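Local coordinates for amino acid ABC transporter, binding protein (Thermus thermophilus, PDB 3VV5) that binds the lysine analogue L-thialysine, (S)-2-aminoethyl-L-cysteine, and probably delivers it to an ABC transporter as a family 3 solute-binding protein, at residues Arg27-Ile32 / Glu71-Lys76; Thr86-Leu91 / Arg111-Thr116; Pro172-Asp177 / Asp184-Asp189. One frame throughout, in Å; residues are numbered along the deposited sequence.

Interaction 1 (Arg27-Ile32 / Glu71-Lys76)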
loop_
_atom_site.group_PDB
_atom_site.type_symbol
_atom_site.label_atom_id
_atom_site.label_comp_id
_atom_site.label_asym_id
_atom_site.label_seq_id
_atom_site.Cartn_x
_atom_site.Cartn_y
_atom_site.Cartn_z
ATOM N N ARG A 27 -3.459 -17.148 -14.537
ATOM C CA ARG A 27 -4.649 -17.281 -15.368
ATOM C C ARG A 27 -4.878 -16.028 -16.209
ATOM O O ARG A 27 -4.794 -14.914 -15.712
ATOM C CB ARG A 27 -5.895 -17.557 -14.518
ATOM C CG ARG A 27 -5.792 -18.695 -13.492
ATOM C CD ARG A 27 -7.188 -19.067 -12.949
ATOM N NE ARG A 27 -7.724 -18.035 -12.065
ATOM C CZ ARG A 27 -9.016 -17.857 -11.790
ATOM N NH1 ARG A 27 -9.387 -16.885 -10.965
ATOM N NH2 ARG A 27 -9.944 -18.637 -12.335
ATOM N N SER A 28 -5.183 -16.222 -17.488
ATOM C CA SER A 28 -5.544 -15.110 -18.361
ATOM C C SER A 28 -6.939 -14.611 -18.000
ATOM O O SER A 28 -7.703 -15.311 -17.322
ATOM C CB SER A 28 -5.552 -15.578 -19.810
ATOM O OG SER A 28 -6.752 -16.297 -20.028
ATOM N N PHE A 29 -7.288 -13.422 -18.493
ATOM C CA PHE A 29 -8.576 -12.813 -18.179
ATOM C C PHE A 29 -9.759 -13.673 -18.624
ATOM O O PHE A 29 -10.756 -13.804 -17.902
ATOM C CB PHE A 29 -8.702 -11.414 -18.800
ATOM C CG PHE A 29 -10.048 -10.789 -18.569
ATOM C CD1 PHE A 29 -10.449 -10.438 -17.286
ATOM C CD2 PHE A 29 -10.933 -10.597 -19.630
ATOM C CE1 PHE A 29 -11.721 -9.893 -17.043
ATOM C CE2 PHE A 29 -12.192 -10.045 -19.420
ATOM C CZ PHE A 29 -12.595 -9.696 -18.115
ATOM N N GLU A 30 -9.652 -14.210 -19.838
ATOM C CA GLU A 30 -10.653 -15.113 -20.399
ATOM C C GLU A 30 -10.895 -16.347 -19.479
ATOM O O GLU A 30 -12.045 -16.727 -19.193
ATOM C CB GLU A 30 -10.280 -15.488 -21.857
ATOM C CG GLU A 30 -8.735 -15.616 -22.195
ATOM C CD GLU A 30 -8.144 -14.427 -23.008
ATOM O OE1 GLU A 30 -8.734 -14.031 -24.037
ATOM O OE2 GLU A 30 -7.073 -13.903 -22.644
ATOM N N GLU A 31 -9.813 -16.918 -18.973
ATOM C CA GLU A 31 -9.874 -18.017 -18.000
ATOM C C GLU A 31 -10.520 -17.629 -16.665
ATOM O O GLU A 31 -11.344 -18.369 -16.144
ATOM C CB GLU A 31 -8.490 -18.589 -17.761
ATOM C CG GLU A 31 -7.992 -19.429 -18.928
ATOM C CD GLU A 31 -6.524 -19.212 -19.224
ATOM O OE1 GLU A 31 -5.713 -19.206 -18.266
ATOM O OE2 GLU A 31 -6.189 -19.040 -20.423
ATOM N N ILE A 32 -10.144 -16.471 -16.127
ATOM C CA ILE A 32 -10.763 -15.939 -14.911
ATOM C C ILE A 32 -12.255 -15.715 -15.160
ATOM O O ILE A 32 -13.083 -16.153 -14.384
ATOM C CB ILE A 32 -10.030 -14.655 -14.433
ATOM C CG1 ILE A 32 -8.611 -15.019 -13.965
ATOM C CG2 ILE A 32 -10.805 -13.967 -13.311
ATOM C CD1 ILE A 32 -7.548 -13.931 -14.107
ATOM N N GLU A 71 -16.341 -6.034 -10.048
ATOM C CA GLU A 71 -17.748 -5.871 -10.423
ATOM C C GLU A 71 -17.924 -5.377 -11.852
ATOM O O GLU A 71 -18.751 -5.911 -12.609
ATOM C CB GLU A 71 -18.452 -4.940 -9.443
ATOM C CG GLU A 71 -18.804 -5.629 -8.126
ATOM C CD GLU A 71 -19.029 -4.653 -6.979
ATOM O OE1 GLU A 71 -19.333 -3.461 -7.234
ATOM O OE2 GLU A 71 -18.917 -5.100 -5.808
ATOM N N ARG A 72 -17.137 -4.378 -12.230
ATOM C CA ARG A 72 -17.160 -3.874 -13.607
ATOM C C ARG A 72 -16.753 -4.942 -14.627
ATOM O O ARG A 72 -17.268 -4.952 -15.746
ATOM C CB ARG A 72 -16.282 -2.627 -13.755
ATOM C CG ARG A 72 -16.315 -1.958 -15.165
ATOM C CD ARG A 72 -17.744 -1.689 -15.681
ATOM N NE ARG A 72 -17.734 -0.905 -16.917
ATOM C CZ ARG A 72 -17.708 0.416 -16.943
ATOM N NH1 ARG A 72 -17.696 1.058 -18.092
ATOM N NH2 ARG A 72 -17.695 1.099 -15.817
ATOM N N LEU A 73 -15.843 -5.840 -14.238
ATOM C CA LEU A 73 -15.395 -6.931 -15.122
ATOM C C LEU A 73 -16.293 -8.173 -15.082
ATOM O O LEU A 73 -16.053 -9.132 -15.823
ATOM C CB LEU A 73 -13.961 -7.334 -14.796
ATOM C CG LEU A 73 -12.897 -6.277 -15.023
ATOM C CD1 LEU A 73 -11.580 -6.697 -14.336
ATOM C CD2 LEU A 73 -12.708 -5.995 -16.533
ATOM N N GLY A 74 -17.319 -8.141 -14.233
ATOM C CA GLY A 74 -18.282 -9.246 -14.074
ATOM C C GLY A 74 -17.773 -10.441 -13.279
ATOM O O GLY A 74 -18.127 -11.593 -13.570
ATOM N N LEU A 75 -16.955 -10.170 -12.266
ATOM C CA LEU A 75 -16.267 -11.220 -11.515
ATOM C C LEU A 75 -16.582 -11.163 -10.038
ATOM O O LEU A 75 -16.721 -10.090 -9.475
ATOM C CB LEU A 75 -14.752 -11.080 -11.677
ATOM C CG LEU A 75 -14.203 -11.198 -13.091
ATOM C CD1 LEU A 75 -12.757 -10.660 -13.172
ATOM C CD2 LEU A 75 -14.310 -12.651 -13.547
ATOM N N LYS A 76 -16.654 -12.326 -9.403
ATOM C CA LYS A 76 -16.817 -12.377 -7.949
ATOM C C LYS A 76 -15.412 -12.255 -7.347
ATOM O O LYS A 76 -14.544 -13.026 -7.691
ATOM C CB LYS A 76 -17.461 -13.694 -7.537
ATOM C CG LYS A 76 -18.850 -13.937 -8.147
ATOM C CD LYS A 76 -19.906 -13.010 -7.525
ATOM C CE LYS A 76 -21.245 -13.104 -8.238
ATOM N NZ LYS A 76 -21.172 -12.525 -9.626
#

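Interaction 2 (Thr86-Leu91 / Arg111-Thr116)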
loop_
_atom_site.group_PDB
_atom_site.type_symbol
_atom_site.label_atom_id
_atom_site.label_comp_id
_atom_site.label_asym_id
_atom_site.label_seq_id
_atom_site.Cartn_x
_atom_site.Cartn_y
_atom_site.Cartn_z
ATOM N N THR A 86 5.496 -11.184 1.144
ATOM C CA THR A 86 5.285 -12.420 0.397
ATOM C C THR A 86 4.447 -12.226 -0.862
ATOM O O THR A 86 4.350 -13.151 -1.683
ATOM C CB THR A 86 4.543 -13.496 1.228
ATOM O OG1 THR A 86 3.137 -13.182 1.307
ATOM C CG2 THR A 86 5.142 -13.642 2.630
ATOM N N LEU A 87 3.834 -11.053 -1.017
ATOM C CA LEU A 87 2.749 -10.881 -2.002
ATOM C C LEU A 87 3.192 -10.968 -3.462
ATOM O O LEU A 87 2.565 -11.668 -4.228
ATOM C CB LEU A 87 1.949 -9.579 -1.766
ATOM C CG LEU A 87 1.005 -9.521 -0.560
ATOM C CD1 LEU A 87 0.513 -8.095 -0.387
ATOM C CD2 LEU A 87 -0.182 -10.503 -0.699
ATOM N N LEU A 88 4.258 -10.268 -3.845
ATOM C CA LEU A 88 4.683 -10.300 -5.248
ATOM C C LEU A 88 5.189 -11.688 -5.652
ATOM O O LEU A 88 4.895 -12.172 -6.748
ATOM C CB LEU A 88 5.714 -9.213 -5.558
ATOM C CG LEU A 88 5.231 -7.769 -5.323
ATOM C CD1 LEU A 88 6.306 -6.782 -5.763
ATOM C CD2 LEU A 88 3.873 -7.499 -6.011
ATOM N N ILE A 89 5.912 -12.339 -4.746
ATOM C CA ILE A 89 6.383 -13.704 -4.987
ATOM C C ILE A 89 5.218 -14.666 -5.179
ATOM O O ILE A 89 5.178 -15.409 -6.161
ATOM C CB ILE A 89 7.375 -14.165 -3.887
ATOM C CG1 ILE A 89 8.632 -13.293 -4.000
ATOM C CG2 ILE A 89 7.733 -15.651 -4.054
ATOM C CD1 ILE A 89 9.614 -13.417 -2.853
ATOM N N GLN A 90 4.244 -14.632 -4.275
ATOM C CA GLN A 90 3.109 -15.533 -4.398
ATOM C C GLN A 90 2.243 -15.250 -5.636
ATOM O O GLN A 90 1.635 -16.164 -6.170
ATOM C CB GLN A 90 2.245 -15.552 -3.136
ATOM C CG GLN A 90 2.947 -16.221 -1.938
ATOM C CD GLN A 90 2.011 -17.102 -1.099
ATOM O OE1 GLN A 90 2.434 -18.102 -0.527
ATOM N NE2 GLN A 90 0.756 -16.742 -1.039
ATOM N N LEU A 91 2.190 -13.988 -6.058
ATOM C CA LEU A 91 1.472 -13.593 -7.265
ATOM C C LEU A 91 2.092 -14.294 -8.471
ATOM O O LEU A 91 1.383 -14.883 -9.289
ATOM C CB LEU A 91 1.554 -12.065 -7.446
ATOM C CG LEU A 91 1.116 -11.437 -8.779
ATOM C CD1 LEU A 91 -0.367 -11.761 -9.063
ATOM C CD2 LEU A 91 1.355 -9.936 -8.777
ATOM N N ARG A 111 10.415 -5.045 -12.866
ATOM C CA ARG A 111 10.981 -6.241 -13.491
ATOM C C ARG A 111 10.276 -7.510 -13.033
ATOM O O ARG A 111 9.881 -8.343 -13.865
ATOM C CB ARG A 111 12.470 -6.352 -13.184
ATOM C CG ARG A 111 13.281 -5.198 -13.691
ATOM C CD ARG A 111 14.751 -5.590 -13.716
ATOM N NE ARG A 111 15.616 -4.509 -13.252
ATOM C CZ ARG A 111 16.078 -4.411 -12.008
ATOM N NH1 ARG A 111 15.765 -5.333 -11.096
ATOM N NH2 ARG A 111 16.859 -3.397 -11.671
ATOM N N ALA A 112 10.093 -7.645 -11.718
ATOM C CA ALA A 112 9.522 -8.846 -11.126
ATOM C C ALA A 112 8.048 -9.101 -11.503
ATOM O O ALA A 112 7.643 -10.250 -11.717
ATOM C CB ALA A 112 9.697 -8.815 -9.579
ATOM N N VAL A 113 7.247 -8.039 -11.548
ATOM C CA VAL A 113 5.812 -8.171 -11.842
ATOM C C VAL A 113 5.423 -7.150 -12.914
ATOM O O VAL A 113 6.211 -6.244 -13.226
ATOM C CB VAL A 113 4.928 -8.004 -10.540
ATOM C CG1 VAL A 113 5.209 -9.127 -9.509
ATOM C CG2 VAL A 113 5.120 -6.629 -9.921
ATOM N N ASP A 114 4.226 -7.288 -13.488
ATOM C CA ASP A 114 3.703 -6.244 -14.373
ATOM C C ASP A 114 2.727 -5.350 -13.593
ATOM O O ASP A 114 1.734 -5.841 -13.059
ATOM C CB ASP A 114 2.997 -6.844 -15.591
ATOM C CG ASP A 114 3.968 -7.290 -16.676
ATOM O OD1 ASP A 114 4.969 -6.578 -16.933
ATOM O OD2 ASP A 114 3.723 -8.358 -17.264
ATOM N N PHE A 115 3.026 -4.053 -13.526
ATOM C CA PHE A 115 2.164 -3.087 -12.817
ATOM C C PHE A 115 1.131 -2.506 -13.767
ATOM O O PHE A 115 1.446 -2.248 -14.939
ATOM C CB PHE A 115 2.974 -1.914 -12.266
ATOM C CG PHE A 115 3.736 -2.222 -11.001
ATOM C CD1 PHE A 115 5.124 -2.116 -10.984
ATOM C CD2 PHE A 115 3.058 -2.587 -9.818
ATOM C CE1 PHE A 115 5.850 -2.387 -9.823
ATOM C CE2 PHE A 115 3.766 -2.841 -8.671
ATOM C CZ PHE A 115 5.167 -2.751 -8.676
ATOM N N THR A 116 -0.089 -2.282 -13.256
ATOM C CA THR A 116 -1.100 -1.519 -13.966
ATOM C C THR A 116 -0.692 -0.027 -13.942
ATOM O O THR A 116 0.275 0.370 -13.246
ATOM C CB THR A 116 -2.479 -1.662 -13.269
ATOM O OG1 THR A 116 -2.379 -1.140 -11.928
ATOM C CG2 THR A 116 -2.877 -3.126 -13.194
#

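Interaction 3 (Pro172-Asp177 / Asp184-Asp189)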
loop_
_atom_site.group_PDB
_atom_site.type_symbol
_atom_site.label_atom_id
_atom_site.label_comp_id
_atom_site.label_asym_id
_atom_site.label_seq_id
_atom_site.Cartn_x
_atom_site.Cartn_y
_atom_site.Cartn_z
ATOM N N PRO A 172 1.897 -1.185 11.538
ATOM C CA PRO A 172 1.396 -0.675 12.825
ATOM C C PRO A 172 2.287 -1.005 14.026
ATOM O O PRO A 172 2.211 -0.334 15.062
ATOM C CB PRO A 172 0.040 -1.381 12.974
ATOM C CG PRO A 172 -0.394 -1.612 11.550
ATOM C CD PRO A 172 0.879 -2.025 10.873
ATOM N N ASP A 173 3.109 -2.033 13.899
ATOM C CA ASP A 173 3.999 -2.399 14.992
ATOM C C ASP A 173 5.132 -1.381 15.108
ATOM O O ASP A 173 5.628 -1.128 16.213
ATOM C CB ASP A 173 4.515 -3.838 14.825
ATOM C CG ASP A 173 3.410 -4.872 14.993
ATOM O OD1 ASP A 173 2.448 -4.585 15.733
ATOM O OD2 ASP A 173 3.507 -5.962 14.390
ATOM N N ALA A 174 5.505 -0.757 13.985
ATOM C CA ALA A 174 6.469 0.367 14.039
ATOM C C ALA A 174 5.884 1.579 14.760
ATOM O O ALA A 174 6.575 2.215 15.565
ATOM C CB ALA A 174 6.990 0.742 12.647
ATOM N N LEU A 175 4.609 1.885 14.501
ATOM C CA LEU A 175 3.940 2.994 15.192
ATOM C C LEU A 175 3.908 2.768 16.707
ATOM O O LEU A 175 4.173 3.699 17.486
ATOM C CB LEU A 175 2.523 3.219 14.651
ATOM C CG LEU A 175 1.551 4.037 15.504
ATOM C CD1 LEU A 175 1.997 5.524 15.658
ATOM C CD2 LEU A 175 0.138 3.927 14.915
ATOM N N GLN A 176 3.587 1.541 17.120
ATOM C CA GLN A 176 3.573 1.224 18.539
ATOM C C GLN A 176 4.953 1.494 19.165
ATOM O O GLN A 176 5.026 2.058 20.249
ATOM C CB GLN A 176 3.123 -0.220 18.784
ATOM C CG GLN A 176 3.242 -0.706 20.235
ATOM C CD GLN A 176 2.541 0.173 21.273
ATOM O OE1 GLN A 176 1.386 0.583 21.100
ATOM N NE2 GLN A 176 3.242 0.455 22.374
ATOM N N ASP A 177 6.031 1.110 18.475
ATOM C CA ASP A 177 7.383 1.316 19.031
ATOM C C ASP A 177 7.828 2.777 19.068
ATOM O O ASP A 177 8.598 3.180 19.944
ATOM C CB ASP A 177 8.413 0.424 18.348
ATOM C CG ASP A 177 8.566 -0.912 19.049
ATOM O OD1 ASP A 177 7.804 -1.163 20.006
ATOM O OD2 ASP A 177 9.448 -1.702 18.661
ATOM N N ASP A 184 13.084 6.358 17.306
ATOM C CA ASP A 184 12.977 7.816 17.236
ATOM C C ASP A 184 12.014 8.289 16.156
ATOM O O ASP A 184 11.429 9.373 16.257
ATOM C CB ASP A 184 14.345 8.422 16.933
ATOM C CG ASP A 184 15.305 8.315 18.103
ATOM O OD1 ASP A 184 15.040 8.953 19.150
ATOM O OD2 ASP A 184 16.325 7.613 17.963
ATOM N N THR A 185 11.874 7.480 15.114
ATOM C CA THR A 185 11.212 7.907 13.881
ATOM C C THR A 185 10.598 6.706 13.171
ATOM O O THR A 185 11.184 5.641 13.143
ATOM C CB THR A 185 12.219 8.645 12.967
ATOM O OG1 THR A 185 12.479 9.951 13.517
ATOM C CG2 THR A 185 11.666 8.814 11.525
ATOM N N TRP A 186 9.400 6.899 12.610
ATOM C CA TRP A 186 8.711 5.899 11.805
ATOM C C TRP A 186 8.585 6.469 10.398
ATOM O O TRP A 186 8.152 7.616 10.242
ATOM C CB TRP A 186 7.325 5.684 12.441
ATOM C CG TRP A 186 6.326 4.841 11.701
ATOM C CD1 TRP A 186 6.553 3.706 10.962
ATOM C CD2 TRP A 186 4.908 5.054 11.690
ATOM N NE1 TRP A 186 5.338 3.195 10.503
ATOM C CE2 TRP A 186 4.324 4.013 10.931
ATOM C CE3 TRP A 186 4.074 6.032 12.261
ATOM C CZ2 TRP A 186 2.937 3.928 10.715
ATOM C CZ3 TRP A 186 2.700 5.954 12.037
ATOM C CH2 TRP A 186 2.146 4.904 11.278
ATOM N N ILE A 187 9.027 5.725 9.379
ATOM C CA ILE A 187 8.877 6.194 8.012
ATOM C C ILE A 187 7.766 5.388 7.388
ATOM O O ILE A 187 7.830 4.156 7.346
ATOM C CB ILE A 187 10.172 6.108 7.163
ATOM C CG1 ILE A 187 11.264 7.032 7.740
ATOM C CG2 ILE A 187 9.876 6.536 5.716
ATOM C CD1 ILE A 187 12.546 7.051 6.905
ATOM N N THR A 188 6.730 6.084 6.919
ATOM C CA THR A 188 5.553 5.397 6.412
ATOM C C THR A 188 4.858 6.265 5.388
ATOM O O THR A 188 5.339 7.339 5.049
ATOM C CB THR A 188 4.579 5.039 7.590
ATOM O OG1 THR A 188 3.550 4.148 7.142
ATOM C CG2 THR A 188 3.959 6.290 8.180
ATOM N N ASP A 189 3.690 5.807 4.943
ATOM C CA ASP A 189 2.871 6.519 3.970
ATOM C C ASP A 189 2.194 7.737 4.584
ATOM O O ASP A 189 1.673 7.660 5.701
ATOM C CB ASP A 189 1.828 5.551 3.422
ATOM C CG ASP A 189 0.895 6.199 2.449
ATOM O OD1 ASP A 189 1.157 6.130 1.212
ATOM O OD2 ASP A 189 -0.110 6.764 2.927
#

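Interaction 1 (Arg27-Ile32 / Glu71-Lys76)
F29 lays the far end of its ring, CE1 and CZ, against L73 and L75, the two leucines that flank G74 in 71-76. L73 CD2, 4.0 Å from F29 CZ, and L75 CD1, 4.1 Å from F29 CE1, approach the ring obliquely, so this corner of the phenyl is the bump and the two leucine ends form the hollow. F29 gets there with its CG anti to the backbone N (chi1 176°), which carries the ring across from the first turn of helix 29-35. One turn on, I32 offers its CG2 branch to the fork of L75: CG2 of I32 sits 3.8 Å from both CD1 and CD2 of L75, filling the notch between the two methyls, and the side chains meet at about a right angle. I32 CG1 turns elsewhere, lying toward the rim over one face of the R27 guanidinium, which is salt-bridged to D97. S28 and E31 make a capping box: E31 N donates to S28 OG over 3.3 Å, and S28 N to E31 OE1 over 3.1 Å. G74, with a positive phi of 76°, ends helix 61-72; L73 before it meets F29, and L75 after it meets F29 and I32. K33 NZ bonds the carbonyls of L73 and G74. The contact thus joins a helix start with a capping box to a helix end with a Schellman motif, beside strand 37-42.

Interaction 2 (Thr86-Leu91 / Arg111-Thr116)
V113 carries the tight part of this contact, its CG1 methyl lodged between two leucines one helical turn apart. L88 CB and L91 CD2 each come within 4.0 Å of V113 CG1, and both leucine side chains run at about a right angle to the valine. The second branch is more lightly engaged: V113 CG2 is 4.2 Å from L88 CD2 and leans over one face of the F115 ring, off its centre. CG1 of V113 is anti to the carbonyl carbon (chi1 -64°), and this rotation turns that branch to the helix and leaves CG2 for F115. L91 reaches the valine from deeper in the protein; its CG is anti to the backbone N (chi1 168°), and it packs with V113 on A220 of strand 206-222. Towards the surface the fit slackens. L88, though packed through its CB, is partly exposed as a whole; A112 is exposed and stands back from the helix, and the F115 ring stays short of it, resting instead by H103, which L88 also touches. The polar groups look elsewhere: D114 turns away from the helix to salt bridges with K223 and K226, while N92 ND2 bonds the carbonyl of A112. The cross-contact is therefore purely dispersive, methyl on methyl, and it sets helix 87-92 against the junction of helix 107-112 and the strand that follows, with H103 of the thialysine pocket alongside.

Interaction 3 (Pro172-Asp177 / Asp184-Asp189)
The apolar contacts come from A174 and L175, adjacent residues of helix 171-180 that meet different parts of the W186 indole. A174 CB sits above and just outside the CD1-NE1 side of the pyrrole ring, 3.4 Å from W186 CD1, a close fit. L175 CD1 reaches the far end of the six-membered ring, 3.7 Å from W186 CZ3.

A CH-pi contact completes the packing: L175 CB stands 3.8 Å from the centroid of the six-membered ring of W186, only 11° off the ring normal. T188 CG2 covers the opposite face from two residues along the same strand, 3.5 Å above the plane, so the indole is clamped between helix and strand. W186 CG is anti to its backbone N (chi1 172°), which carries the indole from the strand to the helix.

Polar contacts fix the indole from its NE1 side. W186 NE1 bonds to D171 OD1, while OD2 of D171 pairs with T188 OG1, so a single carboxylate of helix 171-180 holds both the indole and the residue covering its other face, tying helix to strand. D189 N-caps the next helix. The buried indole thus has its one polar atom satisfied, and dispersion with CH-pi attraction supplies the rest of the attraction.

All three contacts are buried and apolar across their segments, but they occupy different places. Interaction 1 lies farthest out, about 23 Å between its centre and that of the chain, and links two helix ends; interactions 2 and 3 pack helices on strands of the same large mixed sheet, their centres about 25 Å apart. Interactions 1 and 3 are on opposite sides of the chain's centre. The chemistry also differs: aliphatic and phenyl corners in interaction 1, small methyls in interaction 2, one face of an indole, chiefly its six-membered ring, in interaction 3. Interactions 2 and 3 both stand near the bound thialysine, the L88 and W186 side chains being about 8 and 9 Å from it.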